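Local coordinates for protein annexin B22 (PDB 4MDU) that binds acidic phospholipid membranes in a calcium-dependent manner, aggregates liposomes when calcium is present, and takes part in host-parasite interaction and worm reproduction, at residues B[110-115]-B[312-317]; B[118-123]-B[129-134]; B[135-140]-B[295-300]; B[164-169]-B[184-189]. All coordinates share one frame; numbering follows the deposited sequence.

Contact 1 of 4, residues B[110-115]-B[312-317]; sequences PYMLAK and LMRLLI
Leu113 lays its CD2 methyl across the aliphatic part of Arg314, 3.5 Å from Arg314 CD and 3.9 Å from Arg314 CG. Its CB leaves the helix beside the facing segment, and the methyl at the end of the chain makes the approach. A second pairing lies next to this one, where Met112 CE meets Ile317 CG2 at 3.8 Å. Met112 starts with CG anti to the backbone N (chi1 -172°), then bends at both following torsions, which carries the thioether across the gap; on the way Met112 SD passes 4.3 Å from Arg314 CG. The helix axes run nearly antiparallel, at 155°, but stay 11.8 Å apart at their closest, so long side chains rather than backbones fill the interface. This is where repeats 2 and 4 of the annexin fold face each other, consistent with the helices that line the central channel in annexins. All four touching residues are buried. Only the methylenes of Arg314 serve this packing: its chain turns at chi3, and NE forms a salt bridge with Glu133 of helix 128-136, a pairing that gives the buried charge a partner and holds the guanidinium end in place. Gln104 of helix 96-106 touches both Met112 and Ile317, while Ile134 packs on Leu113 as well as on Arg314.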
# COMPACT_ATOMS: atom_id res chain seq x y z
N PRO B 110 -25.12 3.08 -5.57
CA PRO B 110 -24.64 3.84 -4.42
C PRO B 110 -24.69 3.08 -3.09
O PRO B 110 -23.78 3.25 -2.28
CB PRO B 110 -25.57 5.08 -4.38
CG PRO B 110 -26.70 4.77 -5.33
CD PRO B 110 -26.14 3.82 -6.34
N TYR B 111 -25.71 2.26 -2.86
CA TYR B 111 -25.74 1.49 -1.61
C TYR B 111 -24.63 0.44 -1.62
O TYR B 111 -23.90 0.21 -0.62
CB TYR B 111 -27.10 0.80 -1.46
CG TYR B 111 -27.30 0.17 -0.10
CD1 TYR B 111 -26.99 -1.17 0.14
CD2 TYR B 111 -27.81 0.91 0.95
CE1 TYR B 111 -27.19 -1.74 1.38
CE2 TYR B 111 -28.00 0.35 2.20
CZ TYR B 111 -27.69 -0.97 2.41
OH TYR B 111 -27.90 -1.52 3.66
N MET B 112 -24.47 -0.20 -2.76
CA MET B 112 -23.41 -1.18 -2.90
C MET B 112 -22.05 -0.56 -2.58
O MET B 112 -21.25 -1.12 -1.84
CB MET B 112 -23.43 -1.81 -4.29
CG MET B 112 -22.49 -2.98 -4.43
SD MET B 112 -21.02 -2.39 -5.25
CE MET B 112 -21.60 -2.65 -6.90
N LEU B 113 -21.79 0.63 -3.11
CA LEU B 113 -20.51 1.26 -2.85
C LEU B 113 -20.42 1.63 -1.38
O LEU B 113 -19.36 1.47 -0.74
CB LEU B 113 -20.26 2.45 -3.77
CG LEU B 113 -20.12 2.05 -5.24
CD1 LEU B 113 -19.95 3.29 -6.10
CD2 LEU B 113 -18.96 1.07 -5.43
N ALA B 114 -21.51 2.12 -0.81
CA ALA B 114 -21.47 2.55 0.59
C ALA B 114 -21.18 1.36 1.52
O ALA B 114 -20.40 1.47 2.46
CB ALA B 114 -22.76 3.31 1.00
N LYS B 115 -21.79 0.22 1.26
CA LYS B 115 -21.51 -0.95 2.08
C LYS B 115 -20.02 -1.33 2.05
O LYS B 115 -19.42 -1.57 3.10
CB LYS B 115 -22.39 -2.13 1.66
CG LYS B 115 -23.30 -2.65 2.77
CD LYS B 115 -24.06 -3.90 2.33
CE LYS B 115 -24.97 -4.44 3.42
NZ LYS B 115 -25.67 -5.69 3.00
N LEU B 312 -12.85 -7.31 -7.35
CA LEU B 312 -13.02 -7.83 -8.70
C LEU B 312 -14.44 -7.65 -9.19
O LEU B 312 -14.67 -7.13 -10.28
CB LEU B 312 -12.63 -9.31 -8.79
CG LEU B 312 -12.88 -9.95 -10.16
CD1 LEU B 312 -12.12 -9.24 -11.27
CD2 LEU B 312 -12.49 -11.44 -10.12
N MET B 313 -15.39 -8.11 -8.38
CA MET B 313 -16.79 -8.00 -8.78
C MET B 313 -17.29 -6.53 -8.72
O MET B 313 -18.08 -6.12 -9.57
CB MET B 313 -17.70 -8.98 -7.98
CG MET B 313 -17.96 -8.64 -6.52
SD MET B 313 -19.11 -9.78 -5.69
CE MET B 313 -17.94 -10.84 -4.86
N ARG B 314 -16.81 -5.74 -7.75
CA ARG B 314 -17.19 -4.32 -7.70
C ARG B 314 -16.77 -3.61 -8.99
O ARG B 314 -17.57 -2.95 -9.64
CB ARG B 314 -16.59 -3.62 -6.49
CG ARG B 314 -16.89 -2.10 -6.46
CD ARG B 314 -16.49 -1.44 -5.14
NE ARG B 314 -15.09 -1.66 -4.81
CZ ARG B 314 -14.66 -2.46 -3.84
NH1 ARG B 314 -15.52 -3.11 -3.06
NH2 ARG B 314 -13.36 -2.62 -3.64
N LEU B 315 -15.52 -3.81 -9.38
CA LEU B 315 -14.99 -3.17 -10.58
C LEU B 315 -15.75 -3.58 -11.83
O LEU B 315 -16.16 -2.72 -12.62
CB LEU B 315 -13.50 -3.42 -10.71
CG LEU B 315 -12.70 -2.64 -9.67
CD1 LEU B 315 -11.28 -3.10 -9.64
CD2 LEU B 315 -12.80 -1.09 -9.89
N LEU B 316 -15.95 -4.88 -12.00
CA LEU B 316 -16.69 -5.41 -13.15
C LEU B 316 -18.12 -4.86 -13.22
O LEU B 316 -18.57 -4.38 -14.27
CB LEU B 316 -16.71 -6.94 -13.08
CG LEU B 316 -15.66 -7.65 -13.95
CD1 LEU B 316 -14.52 -6.72 -14.36
CD2 LEU B 316 -15.16 -8.92 -13.28
N ILE B 317 -18.85 -4.97 -12.12
CA ILE B 317 -20.21 -4.46 -12.04
C ILE B 317 -20.27 -2.99 -12.44
O ILE B 317 -21.05 -2.59 -13.31
CB ILE B 317 -20.78 -4.65 -10.61
CG1 ILE B 317 -20.91 -6.15 -10.31
CG2 ILE B 317 -22.11 -3.91 -10.43
CD1 ILE B 317 -21.19 -6.48 -8.87

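Contact 2 of 4, residues B[118-123]-B[129-134]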
# COMPACT_ATOMS: atom_id res chain seq x y z
N TYR B 118 -18.17 1.18 4.11
CA TYR B 118 -18.42 0.83 5.50
C TYR B 118 -17.47 -0.28 5.97
O TYR B 118 -16.82 -0.15 7.00
CB TYR B 118 -19.86 0.37 5.65
CG TYR B 118 -20.18 -0.14 7.04
CD1 TYR B 118 -20.19 -1.49 7.32
CD2 TYR B 118 -20.45 0.74 8.07
CE1 TYR B 118 -20.47 -1.95 8.58
CE2 TYR B 118 -20.73 0.29 9.33
CZ TYR B 118 -20.74 -1.06 9.58
OH TYR B 118 -21.02 -1.50 10.85
N TYR B 119 -17.38 -1.36 5.21
CA TYR B 119 -16.49 -2.45 5.61
C TYR B 119 -15.01 -2.06 5.55
O TYR B 119 -14.20 -2.50 6.38
CB TYR B 119 -16.79 -3.73 4.81
CG TYR B 119 -18.10 -4.37 5.23
CD1 TYR B 119 -18.27 -4.84 6.54
CD2 TYR B 119 -19.18 -4.49 4.35
CE1 TYR B 119 -19.46 -5.42 6.95
CE2 TYR B 119 -20.39 -5.07 4.77
CZ TYR B 119 -20.51 -5.53 6.08
OH TYR B 119 -21.67 -6.11 6.55
N ALA B 120 -14.65 -1.21 4.60
CA ALA B 120 -13.26 -0.78 4.48
C ALA B 120 -12.81 0.01 5.70
O ALA B 120 -11.60 0.10 5.99
CB ALA B 120 -13.07 0.05 3.21
N MET B 121 -13.76 0.58 6.43
CA MET B 121 -13.42 1.39 7.59
C MET B 121 -13.77 0.74 8.93
O MET B 121 -13.04 0.88 9.90
CB MET B 121 -14.05 2.78 7.47
CG MET B 121 -13.52 3.58 6.27
SD MET B 121 -14.25 5.21 6.11
CE MET B 121 -15.96 4.80 5.74
N LYS B 122 -14.87 -0.00 8.98
CA LYS B 122 -15.37 -0.51 10.25
C LYS B 122 -14.47 -1.59 10.87
O LYS B 122 -14.50 -1.81 12.08
CB LYS B 122 -16.79 -1.05 10.10
N GLY B 123 -13.68 -2.26 10.05
CA GLY B 123 -12.84 -3.33 10.54
C GLY B 123 -11.58 -2.84 11.24
O GLY B 123 -11.47 -1.69 11.66
N ARG B 129 -6.91 1.15 0.08
CA ARG B 129 -6.90 0.74 -1.31
C ARG B 129 -8.32 0.81 -1.86
O ARG B 129 -8.54 1.24 -3.01
CB ARG B 129 -6.36 -0.68 -1.42
CG ARG B 129 -6.29 -1.21 -2.83
CD ARG B 129 -5.65 -2.60 -2.89
NE ARG B 129 -5.86 -3.21 -4.20
CZ ARG B 129 -5.13 -4.20 -4.71
NH1 ARG B 129 -4.11 -4.70 -4.03
NH2 ARG B 129 -5.42 -4.69 -5.91
N VAL B 130 -9.27 0.36 -1.04
CA VAL B 130 -10.68 0.40 -1.40
C VAL B 130 -11.22 1.85 -1.38
O VAL B 130 -12.02 2.23 -2.23
CB VAL B 130 -11.51 -0.54 -0.48
CG1 VAL B 130 -13.01 -0.31 -0.65
CG2 VAL B 130 -11.16 -2.00 -0.77
N LEU B 131 -10.76 2.67 -0.44
CA LEU B 131 -11.21 4.07 -0.41
C LEU B 131 -10.72 4.80 -1.67
O LEU B 131 -11.49 5.46 -2.36
CB LEU B 131 -10.71 4.81 0.84
CG LEU B 131 -11.02 4.20 2.19
CD1 LEU B 131 -10.71 5.21 3.34
CD2 LEU B 131 -12.46 3.75 2.20
N ILE B 132 -9.43 4.63 -1.99
CA ILE B 132 -8.88 5.20 -3.21
C ILE B 132 -9.63 4.72 -4.46
O ILE B 132 -10.03 5.53 -5.30
CB ILE B 132 -7.40 4.86 -3.37
CG1 ILE B 132 -6.60 5.45 -2.22
CG2 ILE B 132 -6.90 5.38 -4.70
CD1 ILE B 132 -5.12 5.26 -2.34
N GLU B 133 -9.81 3.41 -4.56
CA GLU B 133 -10.47 2.81 -5.72
C GLU B 133 -11.88 3.36 -5.97
O GLU B 133 -12.27 3.68 -7.10
CB GLU B 133 -10.53 1.27 -5.56
CG GLU B 133 -11.28 0.59 -6.71
CD GLU B 133 -12.20 -0.53 -6.24
OE1 GLU B 133 -11.72 -1.42 -5.52
OE2 GLU B 133 -13.40 -0.51 -6.59
N ILE B 134 -12.65 3.44 -4.90
CA ILE B 134 -14.03 3.90 -4.98
C ILE B 134 -14.15 5.43 -5.14
O ILE B 134 -14.78 5.91 -6.09
CB ILE B 134 -14.84 3.42 -3.75
CG1 ILE B 134 -15.02 1.90 -3.81
CG2 ILE B 134 -16.18 4.14 -3.69
CD1 ILE B 134 -15.88 1.35 -2.70
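Ala120 points its CB toward the facing helix and there meets two side chains at once: Val130 CG1 and Leu131 CD2 each lie 3.9 Å from Ala120 CB. The small residue lets the backbones come close, with Ala120 CA 6.5 Å from Val130 CA and the helix axes 9.6 Å apart at an angle of 150°. Val130 holds CG1 anti to its backbone N (chi1 169°), which directs that methyl at the alanine. Leu131 emerges beside the interface rather than into it, but the end of its side chain comes nearer, and CD2 extends the packing to Met121, whose CG is 4.2 Å from Leu131 CD2. The other flank of this end of helix 109-122 makes no contact with 129-134 and is nearer solvent. Tyr119 is exposed and its ring leads away; Tyr118 CD1 stands 3.9 Å above the plane of the Tyr119 ring and over its centre, while Lys122 CB lies off-centre over a face of Tyr118. Tyr118 O accepts the backbone N-H groups of both Met121 and Lys122, a tightening of the last turn before Gly123 leaves helical geometry. Met121 and Gly123 belong to a calcium site that Gly125 and Glu173 complete, here without its ion in the calcium-free protein, so the packed helices flank a calcium-binding loop of the annexin type. Backbone hydrogen bonds between Ala120 and Asn127 tie that loop back, with the short strand 124-125 within it; helix 140-156 covers Tyr118 and Met121, and helix 311-320 touches Val130.

Contact 3 of 4, residues B[135-140]-B[295-300]; sequences FTTLWN and AEWLHD
Facing elements of annexin repeats 2 and 4 meet here, where the indole of Trp297 on helix 290-301 reaches the two threonines that follow Phe135. The benzene half of the indole leads: Trp297 CH2 is 4.0 Å from Thr136 CG2 and 4.2 Å from Thr136 CB, and Trp297 CZ3 is 4.1 Å from Thr137 CG2. Both methyls sit near the ring plane at its edge, so this is an edge contact and not packing on a face. The backbones are far apart, with Thr136 CA 12.2 Å from Trp297 CA, and the long indole spans the interval. Between the two segments, methyl groups meet an aromatic rim and no hydrogen bond forms, within the buried middle of the four-repeat fold. Each hydroxyl is turned back to its own chain: Thr136 OG1 bonds to Ile132 O, and Thr137 OG1, lying between the backbone N and the carbonyl carbon (chi1 69°), bonds to Ile134 O. That rotation places Thr137 CG2 anti to the carbonyl carbon, on the side of the indole. Glu133 O also packs close to Trp297 CZ3, and Ala282 of helix 274-288 touches both Thr136 and Trp297.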
# COMPACT_ATOMS: atom_id res chain seq x y z
N PHE B 135 -13.53 6.19 -4.25
CA PHE B 135 -13.66 7.65 -4.31
C PHE B 135 -13.16 8.23 -5.62
O PHE B 135 -13.77 9.14 -6.19
CB PHE B 135 -12.95 8.32 -3.14
CG PHE B 135 -13.63 8.08 -1.83
CD1 PHE B 135 -15.00 7.94 -1.77
CD2 PHE B 135 -12.90 7.98 -0.66
CE1 PHE B 135 -15.65 7.72 -0.56
CE2 PHE B 135 -13.53 7.76 0.56
CZ PHE B 135 -14.91 7.62 0.61
N THR B 136 -12.03 7.71 -6.10
CA THR B 136 -11.51 8.11 -7.40
C THR B 136 -12.60 8.11 -8.47
O THR B 136 -12.64 9.01 -9.32
CB THR B 136 -10.36 7.19 -7.84
OG1 THR B 136 -9.20 7.50 -7.07
CG2 THR B 136 -10.05 7.39 -9.29
N THR B 137 -13.49 7.12 -8.42
CA THR B 137 -14.45 6.92 -9.50
C THR B 137 -15.80 7.64 -9.32
O THR B 137 -16.71 7.44 -10.12
CB THR B 137 -14.75 5.42 -9.70
OG1 THR B 137 -15.46 4.93 -8.57
CG2 THR B 137 -13.45 4.65 -9.85
N LEU B 138 -15.93 8.47 -8.29
CA LEU B 138 -17.21 9.15 -8.07
C LEU B 138 -17.11 10.64 -8.32
O LEU B 138 -16.27 11.32 -7.73
CB LEU B 138 -17.72 8.91 -6.65
CG LEU B 138 -18.01 7.45 -6.27
CD1 LEU B 138 -18.23 7.31 -4.77
CD2 LEU B 138 -19.21 6.91 -7.06
N TRP B 139 -17.98 11.16 -9.18
CA TRP B 139 -18.08 12.61 -9.29
C TRP B 139 -19.08 13.16 -8.27
O TRP B 139 -19.68 12.41 -7.48
CB TRP B 139 -18.36 13.07 -10.72
CG TRP B 139 -17.56 14.30 -11.03
CD1 TRP B 139 -18.03 15.59 -11.13
CD2 TRP B 139 -16.14 14.37 -11.25
NE1 TRP B 139 -16.98 16.44 -11.41
CE2 TRP B 139 -15.82 15.72 -11.48
CE3 TRP B 139 -15.11 13.41 -11.28
CZ2 TRP B 139 -14.51 16.14 -11.74
CZ3 TRP B 139 -13.81 13.84 -11.54
CH2 TRP B 139 -13.53 15.19 -11.77
N ASN B 140 -19.25 14.48 -8.26
CA ASN B 140 -19.94 15.16 -7.17
C ASN B 140 -21.29 14.57 -6.76
O ASN B 140 -21.51 14.26 -5.58
CB ASN B 140 -20.06 16.67 -7.48
CG ASN B 140 -18.72 17.37 -7.48
OD1 ASN B 140 -17.76 16.89 -6.86
ND2 ASN B 140 -18.63 18.50 -8.19
N ALA B 295 -7.31 -1.65 -15.63
CA ALA B 295 -6.88 -3.00 -16.01
C ALA B 295 -5.93 -3.51 -14.95
O ALA B 295 -6.00 -4.66 -14.55
CB ALA B 295 -6.21 -3.02 -17.40
N GLU B 296 -5.05 -2.62 -14.46
CA GLU B 296 -4.12 -2.98 -13.39
C GLU B 296 -4.85 -3.22 -12.08
O GLU B 296 -4.51 -4.13 -11.33
CB GLU B 296 -3.05 -1.90 -13.21
CG GLU B 296 -2.25 -1.65 -14.45
CD GLU B 296 -1.40 -0.41 -14.34
OE1 GLU B 296 -1.18 0.05 -13.20
OE2 GLU B 296 -0.98 0.11 -15.40
N TRP B 297 -5.85 -2.40 -11.79
CA TRP B 297 -6.66 -2.63 -10.60
C TRP B 297 -7.30 -4.01 -10.64
O TRP B 297 -7.28 -4.75 -9.65
CB TRP B 297 -7.75 -1.58 -10.48
CG TRP B 297 -7.30 -0.23 -10.02
CD1 TRP B 297 -6.02 0.14 -9.69
CD2 TRP B 297 -8.12 0.93 -9.83
NE1 TRP B 297 -6.00 1.47 -9.32
CE2 TRP B 297 -7.28 1.97 -9.38
CE3 TRP B 297 -9.49 1.18 -9.99
CZ2 TRP B 297 -7.76 3.25 -9.09
CZ3 TRP B 297 -9.98 2.45 -9.68
CH2 TRP B 297 -9.11 3.47 -9.24
N LEU B 298 -7.89 -4.35 -11.78
CA LEU B 298 -8.50 -5.66 -11.94
C LEU B 298 -7.45 -6.77 -11.75
O LEU B 298 -7.69 -7.73 -11.01
CB LEU B 298 -9.18 -5.73 -13.31
CG LEU B 298 -10.51 -4.97 -13.39
CD1 LEU B 298 -10.94 -4.72 -14.82
CD2 LEU B 298 -11.58 -5.76 -12.63
N HIS B 299 -6.29 -6.62 -12.38
CA HIS B 299 -5.19 -7.58 -12.23
C HIS B 299 -4.83 -7.78 -10.76
O HIS B 299 -4.69 -8.90 -10.29
CB HIS B 299 -3.96 -7.09 -13.01
CG HIS B 299 -2.83 -8.07 -13.03
ND1 HIS B 299 -2.81 -9.17 -13.86
CD2 HIS B 299 -1.68 -8.12 -12.31
CE1 HIS B 299 -1.70 -9.85 -13.66
NE2 HIS B 299 -1.00 -9.24 -12.72
N ASP B 300 -4.68 -6.68 -10.02
CA ASP B 300 -4.27 -6.81 -8.64
C ASP B 300 -5.39 -7.37 -7.78
O ASP B 300 -5.14 -7.91 -6.70
CB ASP B 300 -3.74 -5.48 -8.11
CG ASP B 300 -2.51 -5.03 -8.86
OD1 ASP B 300 -1.97 -5.86 -9.63
OD2 ASP B 300 -2.08 -3.87 -8.71

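Contact 4 of 4, residues B[164-169]-B[184-189]; sequences RSLVTD and SLVQAE
With chi1 at 172°, Val186 sets CG1 anti to its backbone N, and this methyl receives both partners from the other segment. Val167, also near 180°, thereby has CG2 anti to its carbonyl carbon, and Val167 CG2 comes to 3.5 Å from Val186 CG1; the two valines lie alongside one another, pointing opposite ways. Leu166 CD2 adds a looser approach, 4.2 Å from the same Val186 CG1. Within repeat 2 the contact joins the short helix 166-169 to the C-terminal turn of helix 177-187, which ends as Ala188 leaves helical geometry. The start of the short helix is fixed by polar groups: Ser165 occupies the N-cap, and Ser165 N donates to Thr168 OG1 at 2.6 Å. Just before it, Arg164 NE makes a salt bridge with Asp169 OD1 at 2.9 Å, the oxygen using its syn lone pair and lying close to the guanidinium plane, while Asp169 OD2 bonds to Tyr150 OH. Phe135 packs on both Leu166 and Val186, and Met121 of a calcium site meets Leu166. Val167 is exposed whereas Leu166 is buried, so the valine pair marks the solvent margin. With no hydrogen bond between the segments, their direct association rests on branched apolar groups, and the polar bonds instead shape the short helix that presents them.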
# COMPACT_ATOMS: atom_id res chain seq x y z
N ARG B 164 -24.30 10.34 12.68
CA ARG B 164 -23.06 9.75 12.20
C ARG B 164 -23.13 9.59 10.68
O ARG B 164 -24.18 9.23 10.14
CB ARG B 164 -22.84 8.39 12.86
CG ARG B 164 -21.62 7.62 12.39
CD ARG B 164 -21.21 6.57 13.42
NE ARG B 164 -20.30 5.58 12.86
CZ ARG B 164 -20.58 4.29 12.74
NH1 ARG B 164 -21.76 3.83 13.14
NH2 ARG B 164 -19.69 3.45 12.21
N SER B 165 -22.02 9.87 9.99
CA SER B 165 -22.01 9.86 8.53
C SER B 165 -20.72 9.28 7.94
O SER B 165 -19.79 8.92 8.67
CB SER B 165 -22.17 11.27 8.00
OG SER B 165 -20.90 11.89 7.96
N LEU B 166 -20.65 9.23 6.61
CA LEU B 166 -19.44 8.77 5.93
C LEU B 166 -18.22 9.55 6.41
O LEU B 166 -17.21 8.95 6.75
CB LEU B 166 -19.59 8.86 4.40
CG LEU B 166 -18.38 8.47 3.54
CD1 LEU B 166 -17.97 7.01 3.77
CD2 LEU B 166 -18.65 8.71 2.06
N VAL B 167 -18.30 10.87 6.43
CA VAL B 167 -17.14 11.66 6.85
C VAL B 167 -16.77 11.43 8.32
O VAL B 167 -15.59 11.43 8.67
CB VAL B 167 -17.33 13.18 6.59
CG1 VAL B 167 -16.12 13.93 7.09
CG2 VAL B 167 -17.52 13.45 5.11
N THR B 168 -17.77 11.23 9.16
CA THR B 168 -17.52 10.89 10.56
C THR B 168 -16.57 9.71 10.67
O THR B 168 -15.70 9.67 11.54
CB THR B 168 -18.80 10.46 11.30
OG1 THR B 168 -19.92 11.22 10.84
CG2 THR B 168 -18.62 10.63 12.79
N ASP B 169 -16.76 8.73 9.80
CA ASP B 169 -16.01 7.48 9.88
C ASP B 169 -14.61 7.59 9.29
O ASP B 169 -13.69 6.85 9.68
CB ASP B 169 -16.80 6.36 9.21
CG ASP B 169 -17.93 5.86 10.07
OD1 ASP B 169 -17.99 6.27 11.25
OD2 ASP B 169 -18.76 5.05 9.60
N SER B 184 -11.19 15.79 0.54
CA SER B 184 -11.57 16.73 -0.51
C SER B 184 -12.43 16.05 -1.58
O SER B 184 -13.38 16.65 -2.08
CB SER B 184 -10.35 17.40 -1.14
OG SER B 184 -9.70 16.54 -2.05
N LEU B 185 -12.10 14.81 -1.92
CA LEU B 185 -12.97 14.08 -2.83
C LEU B 185 -14.36 13.90 -2.23
O LEU B 185 -15.38 14.10 -2.90
CB LEU B 185 -12.39 12.70 -3.20
CG LEU B 185 -11.07 12.67 -3.98
CD1 LEU B 185 -10.67 11.23 -4.32
CD2 LEU B 185 -11.16 13.53 -5.25
N VAL B 186 -14.42 13.51 -0.96
CA VAL B 186 -15.71 13.28 -0.32
C VAL B 186 -16.48 14.61 -0.14
O VAL B 186 -17.71 14.63 -0.05
CB VAL B 186 -15.52 12.55 1.01
CG1 VAL B 186 -16.83 12.48 1.78
CG2 VAL B 186 -14.99 11.12 0.74
N GLN B 187 -15.77 15.73 -0.14
CA GLN B 187 -16.44 17.04 -0.16
C GLN B 187 -17.43 17.16 -1.33
O GLN B 187 -18.40 17.90 -1.23
CB GLN B 187 -15.41 18.17 -0.27
CG GLN B 187 -14.43 18.26 0.88
CD GLN B 187 -15.08 18.64 2.19
OE1 GLN B 187 -16.28 18.91 2.25
NE2 GLN B 187 -14.29 18.65 3.26
N ALA B 188 -17.17 16.47 -2.43
CA ALA B 188 -18.03 16.57 -3.62
C ALA B 188 -18.11 18.01 -4.15
O ALA B 188 -19.19 18.49 -4.51
CB ALA B 188 -19.44 16.05 -3.30
N GLU B 189 -16.97 18.70 -4.17
CA GLU B 189 -16.91 20.02 -4.79
C GLU B 189 -15.85 20.06 -5.87
O GLU B 189 -15.10 21.03 -5.98
CB GLU B 189 -16.66 21.12 -3.75
CG GLU B 189 -17.89 21.44 -2.90
CD GLU B 189 -17.61 22.50 -1.86
OE1 GLU B 189 -17.05 23.56 -2.23
OE2 GLU B 189 -17.94 22.29 -0.67

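From the N terminus, 110-115 opens contact 1, whose partner 312-317 comes almost two hundred residues later, so the other three contacts all fall within its span. Contact 2 closes first, as a short helix-loop-helix that shares helix 109-122 with contact 1. Contact 3 then opens on 135-140, directly after the second segment of contact 2; before it closes at 295-300, contact 4 opens and closes between 164 and 189. No two contacts cross. Contacts 2 and 4 are local to repeat 2, whereas contacts 1 and 3 bind that repeat to successive helices of repeat 4, joined to each other where Leu298 packs on Leu312, Leu315 and Leu316.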